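Local coordinates for nodulation protein S (Bradyrhizobium sp., PDB 3OFK) that probably transfers a methyl group from S-adenosyl-L-methionine to the nitrogen of a Nod factor precursor, in the synthesis of lipochitooligosaccharide nodulation signals, at residues A[66-80]-A[92-106]. Sequence-based numbering, arbitrary orientation.
With SAH (S-adenosyl-L-homocysteine), chain E.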
loop_
_atom_site.group_PDB
_atom_site.type_symbol
_atom_site.label_atom_id
_atom_site.label_comp_id
_atom_site.label_asym_id
_atom_site.label_seq_id
_atom_site.Cartn_x
_atom_site.Cartn_y
_atom_site.Cartn_z
ATOM N N THR A 66 4.187 -4.870 7.207
ATOM C CA THR A 66 4.756 -6.148 6.822
ATOM C C THR A 66 4.780 -7.081 8.047
ATOM O O THR A 66 4.339 -8.236 7.966
ATOM C CB THR A 66 6.188 -5.983 6.285
ATOM O OG1 THR A 66 6.287 -4.795 5.504
ATOM C CG2 THR A 66 6.625 -7.213 5.460
ATOM N N GLU A 67 5.229 -6.528 9.175
ATOM C CA GLU A 67 5.361 -7.241 10.448
ATOM C C GLU A 67 4.037 -7.768 10.995
ATOM O O GLU A 67 4.003 -8.805 11.664
ATOM C CB GLU A 67 6.010 -6.304 11.478
ATOM C CG GLU A 67 6.102 -6.891 12.885
ATOM C CD GLU A 67 7.152 -6.241 13.754
ATOM O OE1 GLU A 67 7.164 -4.980 13.815
ATOM O OE2 GLU A 67 7.972 -7.008 14.350
ATOM N N LYS A 68 2.969 -7.023 10.730
ATOM C CA LYS A 68 1.618 -7.388 11.162
ATOM C C LYS A 68 0.998 -8.403 10.207
ATOM O O LYS A 68 0.280 -9.296 10.611
ATOM C CB LYS A 68 0.770 -6.116 11.238
ATOM C CG LYS A 68 1.271 -5.132 12.311
ATOM C CD LYS A 68 0.554 -3.784 12.278
ATOM C CE LYS A 68 1.360 -2.751 13.048
ATOM N NZ LYS A 68 0.827 -1.380 12.915
ATOM N N LEU A 69 1.340 -8.293 8.935
ATOM C CA LEU A 69 0.814 -9.169 7.896
ATOM C C LEU A 69 1.498 -10.530 7.822
ATOM O O LEU A 69 0.820 -11.543 7.602
ATOM C CB LEU A 69 0.939 -8.465 6.546
ATOM C CG LEU A 69 0.189 -9.059 5.345
ATOM C CD1 LEU A 69 -1.333 -9.007 5.562
ATOM C CD2 LEU A 69 0.610 -8.296 4.069
ATOM N N ALA A 70 2.820 -10.567 8.038
ATOM C CA ALA A 70 3.633 -11.778 7.791
ATOM C C ALA A 70 3.124 -13.059 8.447
ATOM O O ALA A 70 3.064 -14.098 7.779
ATOM C CB ALA A 70 5.177 -11.563 8.138
ATOM N N PRO A 71 2.752 -13.010 9.752
ATOM C CA PRO A 71 2.363 -14.246 10.408
ATOM C C PRO A 71 1.096 -14.894 9.863
ATOM O O PRO A 71 0.791 -16.024 10.227
ATOM C CB PRO A 71 2.137 -13.831 11.856
ATOM C CG PRO A 71 2.645 -12.423 11.975
ATOM C CD PRO A 71 2.696 -11.843 10.655
ATOM N N HIS A 72 0.391 -14.200 8.971
ATOM C CA HIS A 72 -0.900 -14.643 8.466
ATOM C C HIS A 72 -0.879 -15.091 6.999
ATOM O O HIS A 72 -1.919 -15.443 6.447
ATOM C CB HIS A 72 -1.896 -13.521 8.699
ATOM C CG HIS A 72 -1.867 -12.993 10.106
ATOM N ND1 HIS A 72 -2.219 -13.752 11.201
ATOM C CD2 HIS A 72 -1.467 -11.795 10.593
ATOM C CE1 HIS A 72 -2.056 -13.037 12.298
ATOM N NE2 HIS A 72 -1.585 -11.848 11.957
ATOM N N CYS A 73 0.309 -15.084 6.390
ATOM C CA CYS A 73 0.507 -15.490 4.998
ATOM C C CYS A 73 1.467 -16.677 4.968
ATOM O O CYS A 73 2.519 -16.617 5.574
ATOM C CB CYS A 73 1.145 -14.346 4.221
ATOM S SG CYS A 73 0.296 -12.743 4.316
ATOM N N LYS A 74 1.111 -17.750 4.274
ATOM C CA LYS A 74 1.974 -18.922 4.147
ATOM C C LYS A 74 3.272 -18.512 3.414
ATOM O O LYS A 74 4.387 -18.883 3.795
ATOM C CB LYS A 74 1.204 -20.020 3.389
ATOM C CG LYS A 74 1.874 -21.366 3.260
ATOM C CD LYS A 74 0.789 -22.420 2.987
ATOM C CE LYS A 74 1.320 -23.658 2.282
ATOM N NZ LYS A 74 0.183 -24.614 2.064
ATOM N N ARG A 75 3.089 -17.719 2.376
ATOM C CA ARG A 75 4.185 -17.014 1.694
ATOM C C ARG A 75 3.804 -15.549 1.532
ATOM O O ARG A 75 2.632 -15.222 1.281
ATOM C CB ARG A 75 4.465 -17.648 0.323
ATOM C CG ARG A 75 5.060 -19.031 0.380
ATOM C CD ARG A 75 5.466 -19.576 -1.020
ATOM N NE ARG A 75 6.611 -18.854 -1.596
ATOM C CZ ARG A 75 6.573 -17.999 -2.623
ATOM N NH1 ARG A 75 5.448 -17.722 -3.274
ATOM N NH2 ARG A 75 7.698 -17.414 -3.016
ATOM N N LEU A 76 4.799 -14.672 1.668
ATOM C CA LEU A 76 4.631 -13.221 1.479
ATOM C C LEU A 76 5.741 -12.720 0.556
ATOM O O LEU A 76 6.930 -13.051 0.758
ATOM C CB LEU A 76 4.712 -12.456 2.816
ATOM C CG LEU A 76 4.555 -10.922 2.873
ATOM C CD1 LEU A 76 3.205 -10.423 2.233
ATOM C CD2 LEU A 76 4.722 -10.377 4.253
ATOM N N THR A 77 5.352 -11.947 -0.459
ATOM C CA THR A 77 6.271 -11.179 -1.291
ATOM C C THR A 77 6.055 -9.691 -1.020
ATOM O O THR A 77 4.917 -9.218 -0.880
ATOM C CB THR A 77 6.025 -11.563 -2.776
ATOM O OG1 THR A 77 6.228 -12.975 -2.873
ATOM C CG2 THR A 77 6.934 -10.779 -3.792
ATOM N N VAL A 78 7.149 -8.937 -0.983
ATOM C CA VAL A 78 7.081 -7.500 -0.677
ATOM C C VAL A 78 7.922 -6.722 -1.743
ATOM O O VAL A 78 9.074 -7.076 -2.042
ATOM C CB VAL A 78 7.684 -7.232 0.683
ATOM C CG1 VAL A 78 7.663 -5.704 1.023
ATOM C CG2 VAL A 78 6.983 -8.021 1.768
ATOM N N ILE A 79 7.327 -5.720 -2.376
ATOM C CA ILE A 79 8.058 -4.933 -3.343
ATOM C C ILE A 79 8.075 -3.510 -2.838
ATOM O O ILE A 79 7.216 -3.085 -2.075
ATOM C CB ILE A 79 7.558 -5.062 -4.804
ATOM C CG1 ILE A 79 6.189 -4.419 -5.031
ATOM C CG2 ILE A 79 7.497 -6.571 -5.216
ATOM C CD1 ILE A 79 5.973 -3.915 -6.449
ATOM N N ASP A 80 9.126 -2.817 -3.219
ATOM C CA ASP A 80 9.282 -1.432 -2.930
ATOM C C ASP A 80 10.302 -0.837 -3.894
ATOM O O ASP A 80 11.333 -1.435 -4.211
ATOM C CB ASP A 80 9.749 -1.227 -1.499
ATOM C CG ASP A 80 9.426 0.166 -1.005
ATOM O OD1 ASP A 80 10.030 1.169 -1.518
ATOM O OD2 ASP A 80 8.488 0.258 -0.187
ATOM N N ARG A 92 13.262 -5.664 10.310
ATOM C CA ARG A 92 12.093 -5.744 11.157
ATOM C C ARG A 92 11.441 -7.135 11.176
ATOM O O ARG A 92 11.064 -7.637 12.257
ATOM C CB ARG A 92 11.126 -4.661 10.730
ATOM C CG ARG A 92 9.856 -4.601 11.462
ATOM C CD ARG A 92 9.533 -3.166 11.730
ATOM N NE ARG A 92 8.308 -3.050 12.488
ATOM C CZ ARG A 92 7.840 -1.895 12.942
ATOM N NH1 ARG A 92 8.519 -0.773 12.723
ATOM N NH2 ARG A 92 6.699 -1.873 13.618
ATOM N N THR A 93 11.352 -7.795 10.024
ATOM C CA THR A 93 10.664 -9.090 9.964
ATOM C C THR A 93 11.561 -10.313 9.941
ATOM O O THR A 93 11.157 -11.365 9.429
ATOM C CB THR A 93 9.834 -9.158 8.713
ATOM O OG1 THR A 93 10.678 -8.830 7.609
ATOM C CG2 THR A 93 8.700 -8.169 8.789
ATOM N N LYS A 94 12.767 -10.194 10.477
ATOM C CA LYS A 94 13.784 -11.249 10.310
ATOM C C LYS A 94 13.448 -12.646 10.902
ATOM O O LYS A 94 13.997 -13.657 10.456
ATOM C CB LYS A 94 15.126 -10.789 10.869
ATOM C CG LYS A 94 15.241 -10.892 12.373
ATOM C CD LYS A 94 16.442 -10.136 12.895
ATOM C CE LYS A 94 16.302 -9.861 14.393
ATOM N NZ LYS A 94 17.508 -9.213 14.951
ATOM N N ARG A 95 12.542 -12.714 11.867
ATOM C CA ARG A 95 12.178 -14.024 12.451
ATOM C C ARG A 95 11.443 -14.933 11.462
ATOM O O ARG A 95 11.415 -16.157 11.655
ATOM C CB ARG A 95 11.325 -13.845 13.692
ATOM C CG ARG A 95 9.973 -13.217 13.397
ATOM C CD ARG A 95 9.208 -12.950 14.644
ATOM N NE ARG A 95 8.789 -14.225 15.213
ATOM C CZ ARG A 95 7.760 -14.395 16.033
ATOM N NH1 ARG A 95 7.000 -13.366 16.409
ATOM N NH2 ARG A 95 7.494 -15.622 16.466
ATOM N N TRP A 96 10.880 -14.339 10.399
ATOM C CA TRP A 96 10.082 -15.064 9.423
ATOM C C TRP A 96 11.000 -15.518 8.286
ATOM O O TRP A 96 11.877 -14.768 7.867
ATOM C CB TRP A 96 8.920 -14.204 8.925
ATOM C CG TRP A 96 8.040 -13.742 10.028
ATOM C CD1 TRP A 96 7.842 -12.449 10.455
ATOM C CD2 TRP A 96 7.223 -14.560 10.847
ATOM N NE1 TRP A 96 6.984 -12.429 11.520
ATOM C CE2 TRP A 96 6.580 -13.716 11.777
ATOM C CE3 TRP A 96 6.977 -15.934 10.901
ATOM C CZ2 TRP A 96 5.711 -14.198 12.737
ATOM C CZ3 TRP A 96 6.100 -16.409 11.866
ATOM C CH2 TRP A 96 5.477 -15.544 12.764
ATOM N N SER A 97 10.832 -16.769 7.863
ATOM C CA SER A 97 11.627 -17.392 6.780
ATOM C C SER A 97 10.853 -17.475 5.441
ATOM O O SER A 97 11.393 -17.953 4.435
ATOM C CB SER A 97 12.059 -18.801 7.202
ATOM O OG SER A 97 10.904 -19.621 7.350
ATOM N N HIS A 98 9.602 -16.993 5.438
ATOM C CA HIS A 98 8.712 -17.149 4.296
ATOM C C HIS A 98 8.480 -15.846 3.495
ATOM O O HIS A 98 7.529 -15.786 2.705
ATOM C CB HIS A 98 7.365 -17.733 4.754
ATOM C CG HIS A 98 6.570 -16.831 5.660
ATOM N ND1 HIS A 98 6.865 -16.655 6.994
ATOM C CD2 HIS A 98 5.462 -16.080 5.424
ATOM C CE1 HIS A 98 5.980 -15.831 7.541
ATOM N NE2 HIS A 98 5.123 -15.456 6.606
ATOM N N ILE A 99 9.332 -14.828 3.695
ATOM C CA ILE A 99 9.150 -13.522 3.024
ATOM C C ILE A 99 10.196 -13.355 1.887
ATOM O O ILE A 99 11.373 -13.692 2.089
ATOM C CB ILE A 99 9.263 -12.324 4.001
ATOM C CG1 ILE A 99 8.401 -12.540 5.255
ATOM C CG2 ILE A 99 8.922 -10.989 3.277
ATOM C CD1 ILE A 99 8.323 -11.309 6.209
ATOM N N SER A 100 9.735 -12.887 0.707
ATOM C CA SER A 100 10.573 -12.559 -0.467
ATOM C C SER A 100 10.510 -11.061 -0.677
ATOM O O SER A 100 9.443 -10.484 -0.441
ATOM C CB SER A 100 9.944 -13.176 -1.724
ATOM O OG SER A 100 10.410 -14.474 -1.874
ATOM N N TRP A 101 11.583 -10.454 -1.189
ATOM C CA TRP A 101 11.598 -9.028 -1.463
ATOM C C TRP A 101 12.119 -8.701 -2.847
ATOM O O TRP A 101 12.962 -9.415 -3.434
ATOM C CB TRP A 101 12.437 -8.267 -0.424
ATOM C CG TRP A 101 12.215 -8.684 0.999
ATOM C CD1 TRP A 101 12.683 -9.819 1.613
ATOM C CD2 TRP A 101 11.517 -7.943 2.005
ATOM N NE1 TRP A 101 12.297 -9.831 2.926
ATOM C CE2 TRP A 101 11.589 -8.688 3.195
ATOM C CE3 TRP A 101 10.825 -6.719 2.008
ATOM C CZ2 TRP A 101 10.989 -8.253 4.394
ATOM C CZ3 TRP A 101 10.249 -6.291 3.187
ATOM C CH2 TRP A 101 10.323 -7.065 4.356
ATOM N N ALA A 102 11.658 -7.572 -3.359
ATOM C CA ALA A 102 12.201 -7.031 -4.611
ATOM C C ALA A 102 12.198 -5.499 -4.582
ATOM O O ALA A 102 11.207 -4.904 -4.231
ATOM C CB ALA A 102 11.425 -7.591 -5.801
ATOM N N ALA A 103 13.339 -4.877 -4.918
ATOM C CA ALA A 103 13.431 -3.445 -5.007
ATOM C C ALA A 103 13.048 -3.119 -6.438
ATOM O O ALA A 103 13.876 -3.172 -7.348
ATOM C CB ALA A 103 14.870 -2.935 -4.664
ATOM N N THR A 104 11.760 -2.902 -6.654
ATOM C CA THR A 104 11.254 -2.579 -7.988
ATOM C C THR A 104 10.047 -1.689 -7.838
ATOM O O THR A 104 9.309 -1.752 -6.859
ATOM C CB THR A 104 10.802 -3.845 -8.789
ATOM O OG1 THR A 104 11.764 -4.883 -8.630
ATOM C CG2 THR A 104 10.680 -3.552 -10.271
ATOM N N ASP A 105 9.845 -0.898 -8.862
ATOM C CA ASP A 105 8.687 -0.085 -9.015
ATOM C C ASP A 105 7.534 -1.026 -9.403
ATOM O O ASP A 105 7.720 -2.008 -10.145
ATOM C CB ASP A 105 8.976 0.924 -10.128
ATOM C CG ASP A 105 7.948 2.017 -10.212
ATOM O OD1 ASP A 105 6.737 1.742 -10.056
ATOM O OD2 ASP A 105 8.375 3.156 -10.437
ATOM N N ILE A 106 6.334 -0.753 -8.900
ATOM C CA ILE A 106 5.174 -1.586 -9.270
ATOM C C ILE A 106 4.948 -1.554 -10.805
ATOM O O ILE A 106 4.490 -2.540 -11.395
ATOM C CB ILE A 106 3.912 -1.201 -8.462
ATOM C CG1 ILE A 106 2.706 -2.079 -8.866
ATOM C CG2 ILE A 106 3.592 0.282 -8.582
ATOM C CD1 ILE A 106 2.950 -3.573 -8.722
HETATM N N SAH E . 1.958 0.312 2.576
HETATM C CA SAH E . 2.591 0.789 3.801
HETATM C CB SAH E . 3.680 1.802 3.458
HETATM C CG SAH E . 3.288 3.136 2.842
HETATM S SD SAH E . 4.652 4.342 2.688
HETATM C C SAH E . 1.608 1.389 4.819
HETATM O O SAH E . 0.454 1.678 4.498
HETATM O OXT SAH E . 1.959 1.590 5.980
HETATM C "C5'" SAH E . 4.865 4.144 0.888
HETATM C "C4'" SAH E . 5.862 3.114 0.394
HETATM O "O4'" SAH E . 5.680 2.948 -1.012
HETATM C "C3'" SAH E . 7.325 3.497 0.615
HETATM O "O3'" SAH E . 8.055 2.362 1.098
HETATM C "C2'" SAH E . 7.785 3.908 -0.793
HETATM O "O2'" SAH E . 9.162 3.699 -0.990
HETATM C "C1'" SAH E . 6.950 2.987 -1.639
HETATM N N9 SAH E . 6.750 3.335 -3.064
HETATM C C8 SAH E . 6.522 4.578 -3.599
HETATM N N7 SAH E . 6.344 4.436 -4.930
HETATM C C5 SAH E . 6.446 3.135 -5.256
HETATM C C6 SAH E . 6.288 2.501 -6.488
HETATM N N6 SAH E . 6.091 3.261 -7.602
HETATM N N1 SAH E . 6.438 1.137 -6.534
HETATM C C2 SAH E . 6.681 0.424 -5.365
HETATM N N3 SAH E . 6.802 1.076 -4.142
HETATM C C4 SAH E . 6.667 2.420 -4.085
HETATM O O HOH W 1 7.817 -15.408 -0.972
#
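L76, V78 and D80 of strand 76-80 exchange backbone bonds with H98, S100, A102 and T104 in parallel register. L76 N gives to H98 O, and the bonds S100 N to L76 O (2.8 Å) and V78 N to S100 O follow; A102 N to V78 O and D80 N to A102 O complete the regular run, whereas T104 N to D80 O is weak. A water donates to L76 O and is hydrogen-bonded to S100 OG.

At the start of the strands H98 serves as a side-chain donor, its NE2 giving to A70 O (2.7 Å, 151° at the hydrogen). A70 O lies in the imidazole plane, while NE2 comes from above the carbonyl plane. C73 N reaches this oxygen from the opposite face, so two donors satisfy it in the 3-10 segment 70-72. With chi1 at 65°, CG sits between backbone N and carbonyl carbon, turning the imidazole toward A70. A leucine here would probably leave A70 O with C73 N alone from this contact and lose the polar tie between 70-72 and the approach to strand 99-103.

W96's broad face accepts the small methyl of A70 (CH-pi, CB 4.0 Å from the five-membered ring's centroid) and the ring of P71. Beta-branched V78 can put CG2 over one face of W101's six-membered ring (CH-pi) while CG1 touches CZ3. E67 OE1 forms a salt bridge with R92, taking NE at 2.6 Å from above the carboxylate plane and, weakly, NH2; D30 takes NH1 in a second.

This is the beta-alpha-beta crossover of a Rossmann-like methyltransferase. Its far end meets S-adenosyl-L-homocysteine: D80 OD1 accepts from O2' and M82 N, OD2 from O3' and C60 N. Adenine N6 donates to D105 OD1, which also takes L107 N, and I106 N donates to N1. Paired acceptors for the hydroxyls and a donor-acceptor pair for the base are consistent with recognition of an adenosyl group.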